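Local coordinates for reticulocyte binding protein (Streptococcus agalactiae COH1, PDB 3FAW) that probably hydrolyses alpha-1,6 linkages in pullulan and related branched alpha-glucans, as a secreted, cell-wall-anchored pullulanase of group B Streptococcus, at residues 530-538 against 575-586; 763-772 against 796-804. All blocks are in the same frame, centred on the assembly; numbering follows the deposited sequence.

Contact 1 (530-538 against 575-586) comes first along the chain and closes before contact 2 (763-772 against 796-804) opens. It belongs to the catalytic TIM barrel, where a loop after helix 518-525 packs on helix 578-586, which comes between barrel strands 566-568 and 614-618 in the sequence. Contact 2 lies in the beta-rich C-terminal domain, at the end of the three-stranded antiparallel sheet 760-763, 800-803 and 794-796. The centres are 31 Å apart and the nearest atoms about 11 Å, so the two do not touch and share no helix, strand or sheet, although both lie on the same side of the chain's centre. Contact 1 thus joins parts of the barrel, contact 2 parts of the C-terminal domain.

Contact 1 of 2, residues 530-538 against 575-586; sequences NEGTPAFIT and NLTLHDVIAKSI
This is a loop-on-helix contact at the outside of the TIM barrel: residues 530-538, which follow helix 518-525, lie along helix 578-586 and the turn leading into it, downstream of the seventh barrel strand, 566-568. A type II beta turn from Asn530 to Thr533 brings Glu531 and Gly532 against the helix. Glu531 stretches out fully, CG anti to its backbone N (chi1 -168°), and crosses Val581 at about a right angle, its CG 3.8 Å from Val581 CG2. Its carboxylate ends at the turn before the helix: OE2 accepts from Leu576 N at 3.1 Å, on the syn side and 22° out of the carboxylate plane. A water donates to both Glu531 OE2 and Leu576 O, so Glu531 OE2 holds Leu576 N directly and Leu576 O through the water, while Leu576 CG lies 3.5 Å from Glu531 OE1. Gly532, with the positive phi that suits the third position of this turn, sits over the helix backbone, and its O receives a CA-H...O contact from Ser585 CA at 3.3 Å. Farther along, Thr538 presses CB to 3.6 Å from Ser585 CB, and its CG2 rests against Ile582. Ile537 and Ile582 meet more loosely through their CD1 methyls, with helices 518-525 and 590-609 adding contacts to Ile537. Ser585 OG donates to Val581 O within its own helix and accepts from a second water, which also donates to Thr533 O and hydrogen-bonds Thr538 OG1; that threonine oxygen in turn accepts from Ala535 N at 2.7 Å.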
loop_
_atom_site.group_PDB
_atom_site.type_symbol
_atom_site.label_atom_id
_atom_site.label_comp_id
_atom_site.label_asym_id
_atom_site.label_seq_id
_atom_site.Cartn_x
_atom_site.Cartn_y
_atom_site.Cartn_z
ATOM N N ASN A 530 12.307 -17.271 -3.926
ATOM C CA ASN A 530 13.742 -17.580 -3.980
ATOM C C ASN A 530 14.656 -16.346 -4.002
ATOM O O ASN A 530 15.491 -16.209 -4.895
ATOM C CB ASN A 530 14.039 -18.463 -5.206
ATOM C CG ASN A 530 13.239 -19.760 -5.213
ATOM O OD1 ASN A 530 12.693 -20.156 -6.244
ATOM N ND2 ASN A 530 13.170 -20.425 -4.065
ATOM N N GLU A 531 14.515 -15.462 -3.015
ATOM C CA GLU A 531 15.374 -14.271 -2.927
ATOM C C GLU A 531 16.842 -14.665 -2.705
ATOM O O GLU A 531 17.149 -15.498 -1.846
ATOM C CB GLU A 531 14.918 -13.316 -1.813
ATOM C CG GLU A 531 15.600 -11.944 -1.879
ATOM C CD GLU A 531 15.112 -10.961 -0.825
ATOM O OE1 GLU A 531 15.117 -11.310 0.374
ATOM O OE2 GLU A 531 14.747 -9.825 -1.198
ATOM N N GLY A 532 17.737 -14.058 -3.483
ATOM C CA GLY A 532 19.167 -14.365 -3.416
ATOM C C GLY A 532 19.658 -15.323 -4.490
ATOM O O GLY A 532 20.857 -15.560 -4.605
ATOM N N THR A 533 18.742 -15.879 -5.281
ATOM C CA THR A 533 19.120 -16.736 -6.405
ATOM C C THR A 533 19.611 -15.883 -7.575
ATOM O O THR A 533 18.978 -14.885 -7.910
ATOM C CB THR A 533 17.941 -17.597 -6.879
ATOM O OG1 THR A 533 17.376 -18.284 -5.759
ATOM C CG2 THR A 533 18.402 -18.620 -7.916
ATOM N N PRO A 534 20.753 -16.259 -8.187
ATOM C CA PRO A 534 21.254 -15.519 -9.353
ATOM C C PRO A 534 20.214 -15.354 -10.470
ATOM O O PRO A 534 19.535 -16.314 -10.835
ATOM C CB PRO A 534 22.432 -16.376 -9.833
ATOM C CG PRO A 534 22.891 -17.091 -8.624
ATOM C CD PRO A 534 21.658 -17.361 -7.813
ATOM N N ALA A 535 20.098 -14.130 -10.984
ATOM C CA ALA A 535 19.152 -13.791 -12.044
ATOM C C ALA A 535 19.873 -12.932 -13.090
ATOM O O ALA A 535 21.102 -12.960 -13.154
ATOM C CB ALA A 535 17.940 -13.069 -11.463
ATOM N N PHE A 536 19.133 -12.173 -13.899
ATOM C CA PHE A 536 19.730 -11.498 -15.062
ATOM C C PHE A 536 20.935 -10.604 -14.737
ATOM O O PHE A 536 21.972 -10.718 -15.384
ATOM C CB PHE A 536 18.688 -10.682 -15.831
ATOM C CG PHE A 536 19.143 -10.266 -17.205
ATOM C CD1 PHE A 536 19.135 -11.176 -18.256
ATOM C CD2 PHE A 536 19.581 -8.972 -17.450
ATOM C CE1 PHE A 536 19.557 -10.805 -19.523
ATOM C CE2 PHE A 536 20.003 -8.588 -18.720
ATOM C CZ PHE A 536 19.995 -9.506 -19.756
ATOM N N ILE A 537 20.798 -9.718 -13.751
ATOM C CA ILE A 537 21.885 -8.796 -13.393
ATOM C C ILE A 537 22.820 -9.338 -12.297
ATOM O O ILE A 537 23.722 -8.623 -11.860
ATOM C CB ILE A 537 21.356 -7.385 -12.986
ATOM C CG1 ILE A 537 20.726 -7.396 -11.582
ATOM C CG2 ILE A 537 20.381 -6.859 -14.044
ATOM C CD1 ILE A 537 20.066 -6.076 -11.182
ATOM N N THR A 538 22.611 -10.584 -11.870
ATOM C CA THR A 538 23.417 -11.198 -10.805
ATOM C C THR A 538 23.997 -12.564 -11.211
ATOM O O THR A 538 24.200 -13.443 -10.365
ATOM C CB THR A 538 22.599 -11.345 -9.500
ATOM O OG1 THR A 538 21.381 -12.047 -9.770
ATOM C CG2 THR A 538 22.277 -9.973 -8.910
ATOM N N ASN A 575 11.440 -6.605 1.721
ATOM C CA ASN A 575 12.541 -7.469 1.263
ATOM C C ASN A 575 13.900 -6.747 1.222
ATOM O O ASN A 575 13.995 -5.587 1.625
ATOM C CB ASN A 575 12.184 -8.108 -0.088
ATOM C CG ASN A 575 10.838 -8.814 -0.058
ATOM O OD1 ASN A 575 10.650 -9.785 0.676
ATOM N ND2 ASN A 575 9.893 -8.323 -0.854
ATOM N N LEU A 576 14.953 -7.431 0.770
ATOM C CA LEU A 576 16.292 -6.818 0.699
ATOM C C LEU A 576 16.318 -5.642 -0.275
ATOM O O LEU A 576 15.617 -5.659 -1.289
ATOM C CB LEU A 576 17.349 -7.844 0.268
ATOM C CG LEU A 576 17.634 -9.011 1.220
ATOM C CD1 LEU A 576 18.477 -10.073 0.524
ATOM C CD2 LEU A 576 18.317 -8.522 2.494
ATOM N N THR A 577 17.129 -4.628 0.029
ATOM C CA THR A 577 17.355 -3.527 -0.912
ATOM C C THR A 577 18.049 -4.070 -2.164
ATOM O O THR A 577 18.643 -5.152 -2.134
ATOM C CB THR A 577 18.232 -2.390 -0.327
ATOM O OG1 THR A 577 19.580 -2.845 -0.155
ATOM C CG2 THR A 577 17.678 -1.874 1.008
ATOM N N LEU A 578 17.974 -3.312 -3.254
ATOM C CA LEU A 578 18.601 -3.705 -4.514
ATOM C C LEU A 578 20.104 -3.960 -4.361
ATOM O O LEU A 578 20.632 -4.924 -4.913
ATOM C CB LEU A 578 18.362 -2.632 -5.588
ATOM C CG LEU A 578 18.872 -2.954 -6.995
ATOM C CD1 LEU A 578 18.377 -4.322 -7.456
ATOM C CD2 LEU A 578 18.462 -1.849 -7.964
ATOM N N HIS A 579 20.783 -3.093 -3.617
ATOM C CA HIS A 579 22.212 -3.260 -3.331
ATOM C C HIS A 579 22.488 -4.567 -2.580
ATOM O O HIS A 579 23.348 -5.363 -2.980
ATOM C CB HIS A 579 22.713 -2.074 -2.501
ATOM C CG HIS A 579 24.127 -2.214 -2.035
ATOM N ND1 HIS A 579 24.461 -2.839 -0.854
ATOM C CD2 HIS A 579 25.295 -1.808 -2.590
ATOM C CE1 HIS A 579 25.775 -2.818 -0.705
ATOM N NE2 HIS A 579 26.304 -2.196 -1.742
ATOM N N ASP A 580 21.745 -4.779 -1.497
ATOM C CA ASP A 580 21.970 -5.913 -0.603
ATOM C C ASP A 580 21.640 -7.261 -1.249
ATOM O O ASP A 580 22.325 -8.253 -0.997
ATOM C CB ASP A 580 21.170 -5.743 0.694
ATOM C CG ASP A 580 21.659 -4.574 1.549
ATOM O OD1 ASP A 580 22.742 -4.010 1.291
ATOM O OD2 ASP A 580 20.949 -4.223 2.507
ATOM N N VAL A 581 20.595 -7.298 -2.072
ATOM C CA VAL A 581 20.200 -8.532 -2.763
ATOM C C VAL A 581 21.190 -8.881 -3.883
ATOM O O VAL A 581 21.453 -10.052 -4.143
ATOM C CB VAL A 581 18.753 -8.447 -3.313
ATOM C CG1 VAL A 581 18.680 -7.546 -4.554
ATOM C CG2 VAL A 581 18.219 -9.836 -3.618
ATOM N N ILE A 582 21.746 -7.862 -4.534
ATOM C CA ILE A 582 22.817 -8.069 -5.512
ATOM C C ILE A 582 24.050 -8.687 -4.847
ATOM O O ILE A 582 24.594 -9.668 -5.347
ATOM C CB ILE A 582 23.200 -6.756 -6.234
ATOM C CG1 ILE A 582 22.127 -6.392 -7.264
ATOM C CG2 ILE A 582 24.561 -6.889 -6.924
ATOM C CD1 ILE A 582 22.253 -4.985 -7.825
ATOM N N ALA A 583 24.472 -8.121 -3.715
ATOM C CA ALA A 583 25.635 -8.618 -2.972
ATOM C C ALA A 583 25.419 -10.045 -2.466
ATOM O O ALA A 583 26.345 -10.866 -2.477
ATOM C CB ALA A 583 25.958 -7.689 -1.804
ATOM N N LYS A 584 24.195 -10.326 -2.019
ATOM C CA LYS A 584 23.808 -11.672 -1.594
ATOM C C LYS A 584 23.793 -12.645 -2.768
ATOM O O LYS A 584 24.296 -13.764 -2.656
ATOM C CB LYS A 584 22.426 -11.649 -0.924
ATOM C CG LYS A 584 21.806 -13.028 -0.675
ATOM C CD LYS A 584 22.639 -13.878 0.274
ATOM C CE LYS A 584 22.002 -15.244 0.505
ATOM N NZ LYS A 584 22.788 -16.072 1.464
ATOM N N SER A 585 23.222 -12.208 -3.890
ATOM C CA SER A 585 23.041 -13.078 -5.058
ATOM C C SER A 585 24.362 -13.529 -5.684
ATOM O O SER A 585 24.500 -14.688 -6.073
ATOM C CB SER A 585 22.160 -12.393 -6.102
ATOM O OG SER A 585 20.843 -12.209 -5.601
ATOM N N ILE A 586 25.322 -12.611 -5.771
ATOM C CA ILE A 586 26.671 -12.932 -6.261
ATOM C C ILE A 586 27.602 -13.432 -5.149
ATOM O O ILE A 586 28.717 -13.876 -5.431
ATOM C CB ILE A 586 27.339 -11.714 -6.976
ATOM C CG1 ILE A 586 27.698 -10.602 -5.983
ATOM C CG2 ILE A 586 26.433 -11.181 -8.077
ATOM C CD1 ILE A 586 28.212 -9.323 -6.633
HETATM O O HOH W 1 15.221 -7.776 -3.116
HETATM O O HOH W 2 19.485 -12.421 -7.932
#

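Contact 2 of 2, residues 763-772 against 796-804; sequences LLGEKYKHLL and FEKDSLLID
Asp799 O takes two backbone donors, Leu764 N at 2.9 Å and Gly765 N at 3.2 Å, one carbonyl oxygen shared by two N-H groups at the end of a small antiparallel beta sheet. Both donors arrive from the same face of the carbonyl plane, tilted from it by 22° and 20°. The bonds fasten the chain just where strand 760-763 gives way to a short helical turn, in the C-terminal domain of the pullulanase. Beside them Leu763 and Ser800 form a non-hydrogen-bonded antiparallel pair, in which Ser800 CB approaches Leu763 CA; Ser800 OG bonds to Asn761. Leu763 also crosses Asp799, its CD1 3.8 Å from the carboxylate OD1. Gly765 has a positive phi, which favours glycine as the chain leaves the strand. Next to this junction, toward the five-stranded sheet, lies a leucine cluster. Leu801 CD1 touches both Leu764 CD1 and Leu772 CD2, 3.4 Å from each and tighter than usual for methyl groups; seen from it the two lie about 73° apart, so it rests against both rather than between them. Phe752 and Ile811, from the five-stranded sheet, also touch Leu801. The 3-10 turn that includes 769-772 carries Leu772 over the bend at 796-800, where its CD1 meets Lys798 O. Leu772 runs past Phe796 in the opposite direction, and its CD2 packs 3.6 Å from Phe796 CD1. Leu771 O lies at the edge of that ring, near its plane, 4.1 Å from Phe796 CE1.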
loop_
_atom_site.group_PDB
_atom_site.type_symbol
_atom_site.label_atom_id
_atom_site.label_comp_id
_atom_site.label_asym_id
_atom_site.label_seq_id
_atom_site.Cartn_x
_atom_site.Cartn_y
_atom_site.Cartn_z
ATOM N N LEU A 763 25.547 -8.588 -32.406
ATOM C CA LEU A 763 25.369 -8.503 -33.858
ATOM C C LEU A 763 24.170 -7.615 -34.227
ATOM O O LEU A 763 23.094 -7.739 -33.645
ATOM C CB LEU A 763 25.192 -9.911 -34.441
ATOM C CG LEU A 763 25.029 -10.074 -35.954
ATOM C CD1 LEU A 763 26.193 -9.458 -36.731
ATOM C CD2 LEU A 763 24.888 -11.548 -36.288
ATOM N N LEU A 764 24.371 -6.716 -35.189
ATOM C CA LEU A 764 23.300 -5.849 -35.696
ATOM C C LEU A 764 22.830 -6.303 -37.078
ATOM O O LEU A 764 21.628 -6.353 -37.343
ATOM C CB LEU A 764 23.763 -4.387 -35.745
ATOM C CG LEU A 764 24.161 -3.775 -34.398
ATOM C CD1 LEU A 764 24.565 -2.308 -34.553
ATOM C CD2 LEU A 764 23.038 -3.913 -33.385
ATOM N N GLY A 765 23.778 -6.633 -37.954
ATOM C CA GLY A 765 23.453 -7.113 -39.296
ATOM C C GLY A 765 22.777 -6.039 -40.130
ATOM O O GLY A 765 22.757 -4.870 -39.746
ATOM N N GLU A 766 22.209 -6.437 -41.266
ATOM C CA GLU A 766 21.546 -5.485 -42.159
ATOM C C GLU A 766 20.299 -4.853 -41.538
ATOM O O GLU A 766 19.927 -3.735 -41.901
ATOM C CB GLU A 766 21.187 -6.146 -43.501
ATOM C CG GLU A 766 22.379 -6.340 -44.430
ATOM C CD GLU A 766 22.929 -5.022 -44.948
ATOM O OE1 GLU A 766 22.193 -4.313 -45.669
ATOM O OE2 GLU A 766 24.094 -4.696 -44.631
ATOM N N LYS A 767 19.661 -5.562 -40.609
ATOM C CA LYS A 767 18.433 -5.075 -39.976
ATOM C C LYS A 767 18.657 -3.880 -39.044
ATOM O O LYS A 767 17.852 -2.944 -39.040
ATOM C CB LYS A 767 17.729 -6.203 -39.211
ATOM C CG LYS A 767 16.386 -5.784 -38.619
ATOM C CD LYS A 767 15.524 -6.983 -38.251
ATOM C CE LYS A 767 14.250 -6.552 -37.531
ATOM N NZ LYS A 767 13.494 -5.502 -38.267
ATOM N N TYR A 768 19.737 -3.912 -38.262
ATOM C CA TYR A 768 20.008 -2.863 -37.263
ATOM C C TYR A 768 21.298 -2.064 -37.511
ATOM O O TYR A 768 21.762 -1.347 -36.619
ATOM C CB TYR A 768 20.019 -3.478 -35.855
ATOM C CG TYR A 768 18.655 -3.961 -35.406
ATOM C CD1 TYR A 768 17.657 -3.053 -35.056
ATOM C CD2 TYR A 768 18.358 -5.320 -35.334
ATOM C CE1 TYR A 768 16.397 -3.485 -34.646
ATOM C CE2 TYR A 768 17.098 -5.764 -34.926
ATOM C CZ TYR A 768 16.124 -4.840 -34.586
ATOM O OH TYR A 768 14.880 -5.266 -34.185
ATOM N N LYS A 769 21.856 -2.166 -38.721
ATOM C CA LYS A 769 23.120 -1.492 -39.068
ATOM C C LYS A 769 23.031 0.034 -38.969
ATOM O O LYS A 769 24.030 0.705 -38.709
ATOM C CB LYS A 769 23.588 -1.882 -40.482
ATOM C CG LYS A 769 22.682 -1.396 -41.613
ATOM C CD LYS A 769 23.229 -1.775 -42.979
ATOM C CE LYS A 769 22.396 -1.161 -44.091
ATOM N NZ LYS A 769 22.936 -1.474 -45.446
ATOM N N HIS A 770 21.832 0.569 -39.183
ATOM C CA HIS A 770 21.574 2.009 -39.071
ATOM C C HIS A 770 21.930 2.591 -37.692
ATOM O O HIS A 770 22.147 3.796 -37.564
ATOM C CB HIS A 770 20.104 2.299 -39.390
ATOM C CG HIS A 770 19.142 1.685 -38.421
ATOM N ND1 HIS A 770 18.601 2.391 -37.368
ATOM C CD2 HIS A 770 18.633 0.433 -38.336
ATOM C CE1 HIS A 770 17.797 1.601 -36.680
ATOM N NE2 HIS A 770 17.798 0.408 -37.245
ATOM N N LEU A 771 21.985 1.736 -36.670
ATOM C CA LEU A 771 22.334 2.157 -35.312
ATOM C C LEU A 771 23.796 2.585 -35.166
ATOM O O LEU A 771 24.130 3.347 -34.258
ATOM C CB LEU A 771 22.030 1.037 -34.311
ATOM C CG LEU A 771 20.566 0.617 -34.159
ATOM C CD1 LEU A 771 20.453 -0.544 -33.170
ATOM C CD2 LEU A 771 19.704 1.795 -33.719
ATOM N N LEU A 772 24.663 2.103 -36.056
ATOM C CA LEU A 772 26.085 2.466 -36.029
ATOM C C LEU A 772 26.332 3.944 -36.368
ATOM O O LEU A 772 27.403 4.473 -36.078
ATOM C CB LEU A 772 26.889 1.569 -36.981
ATOM C CG LEU A 772 26.955 0.086 -36.599
ATOM C CD1 LEU A 772 27.375 -0.761 -37.788
ATOM C CD2 LEU A 772 27.895 -0.131 -35.418
ATOM N N PHE A 796 32.523 0.407 -31.757
ATOM C CA PHE A 796 31.740 0.260 -32.982
ATOM C C PHE A 796 32.525 -0.549 -34.015
ATOM O O PHE A 796 33.669 -0.212 -34.333
ATOM C CB PHE A 796 31.373 1.639 -33.554
ATOM C CG PHE A 796 30.236 2.315 -32.830
ATOM C CD1 PHE A 796 29.068 2.655 -33.503
ATOM C CD2 PHE A 796 30.326 2.601 -31.470
ATOM C CE1 PHE A 796 28.010 3.275 -32.832
ATOM C CE2 PHE A 796 29.274 3.219 -30.797
ATOM C CZ PHE A 796 28.117 3.556 -31.480
ATOM N N GLU A 797 31.906 -1.612 -34.528
ATOM C CA GLU A 797 32.511 -2.464 -35.561
ATOM C C GLU A 797 31.764 -2.290 -36.894
ATOM O O GLU A 797 30.979 -1.354 -37.047
ATOM C CB GLU A 797 32.489 -3.937 -35.121
ATOM C CG GLU A 797 32.934 -4.194 -33.678
ATOM C CD GLU A 797 34.346 -3.712 -33.379
ATOM O OE1 GLU A 797 35.154 -3.535 -34.319
ATOM O OE2 GLU A 797 34.650 -3.520 -32.182
ATOM N N LYS A 798 32.009 -3.189 -37.850
ATOM C CA LYS A 798 31.394 -3.108 -39.187
ATOM C C LYS A 798 29.863 -3.281 -39.158
ATOM O O LYS A 798 29.138 -2.478 -39.743
ATOM C CB LYS A 798 32.037 -4.139 -40.124
ATOM C CG LYS A 798 31.456 -4.209 -41.535
ATOM C CD LYS A 798 31.547 -2.878 -42.269
ATOM C CE LYS A 798 31.261 -3.044 -43.758
ATOM N NZ LYS A 798 31.286 -1.742 -44.482
ATOM N N ASP A 799 29.381 -4.330 -38.496
ATOM C CA ASP A 799 27.933 -4.540 -38.326
ATOM C C ASP A 799 27.607 -5.097 -36.931
ATOM O O ASP A 799 26.689 -5.902 -36.762
ATOM C CB ASP A 799 27.376 -5.445 -39.439
ATOM C CG ASP A 799 27.863 -6.888 -39.339
ATOM O OD1 ASP A 799 28.728 -7.180 -38.487
ATOM O OD2 ASP A 799 27.370 -7.738 -40.114
ATOM N N SER A 800 28.368 -4.657 -35.934
ATOM C CA SER A 800 28.165 -5.103 -34.563
ATOM C C SER A 800 28.712 -4.095 -33.565
ATOM O O SER A 800 29.369 -3.117 -33.940
ATOM C CB SER A 800 28.801 -6.485 -34.345
ATOM O OG SER A 800 30.184 -6.492 -34.667
ATOM N N LEU A 801 28.395 -4.336 -32.296
ATOM C CA LEU A 801 28.894 -3.551 -31.168
ATOM C C LEU A 801 29.646 -4.477 -30.218
ATOM O O LEU A 801 29.159 -5.558 -29.899
ATOM C CB LEU A 801 27.725 -2.902 -30.419
ATOM C CG LEU A 801 27.276 -1.508 -30.863
ATOM C CD1 LEU A 801 27.059 -1.429 -32.364
ATOM C CD2 LEU A 801 26.016 -1.115 -30.112
ATOM N N LEU A 802 30.830 -4.057 -29.780
ATOM C CA LEU A 802 31.575 -4.769 -28.745
ATOM C C LEU A 802 31.374 -4.040 -27.423
ATOM O O LEU A 802 31.797 -2.889 -27.273
ATOM C CB LEU A 802 33.064 -4.840 -29.093
ATOM C CG LEU A 802 33.992 -5.522 -28.081
ATOM C CD1 LEU A 802 33.530 -6.948 -27.772
ATOM C CD2 LEU A 802 35.423 -5.523 -28.603
ATOM N N ILE A 803 30.735 -4.711 -26.470
ATOM C CA ILE A 803 30.353 -4.085 -25.208
ATOM C C ILE A 803 31.090 -4.711 -24.028
ATOM O O ILE A 803 31.148 -5.936 -23.900
ATOM C CB ILE A 803 28.828 -4.175 -24.978
ATOM C CG1 ILE A 803 28.080 -3.525 -26.148
ATOM C CG2 ILE A 803 28.444 -3.504 -23.653
ATOM C CD1 ILE A 803 26.580 -3.609 -26.033
ATOM N N ASP A 804 31.650 -3.853 -23.175
ATOM C CA ASP A 804 32.364 -4.278 -21.966
ATOM C C ASP A 804 31.449 -5.047 -21.007
ATOM O O ASP A 804 30.234 -4.861 -21.024
ATOM C CB ASP A 804 32.927 -3.057 -21.219
ATOM C CG ASP A 804 34.249 -2.554 -21.790
ATOM O OD1 ASP A 804 34.554 -2.801 -22.979
ATOM O OD2 ASP A 804 34.982 -1.886 -21.029
#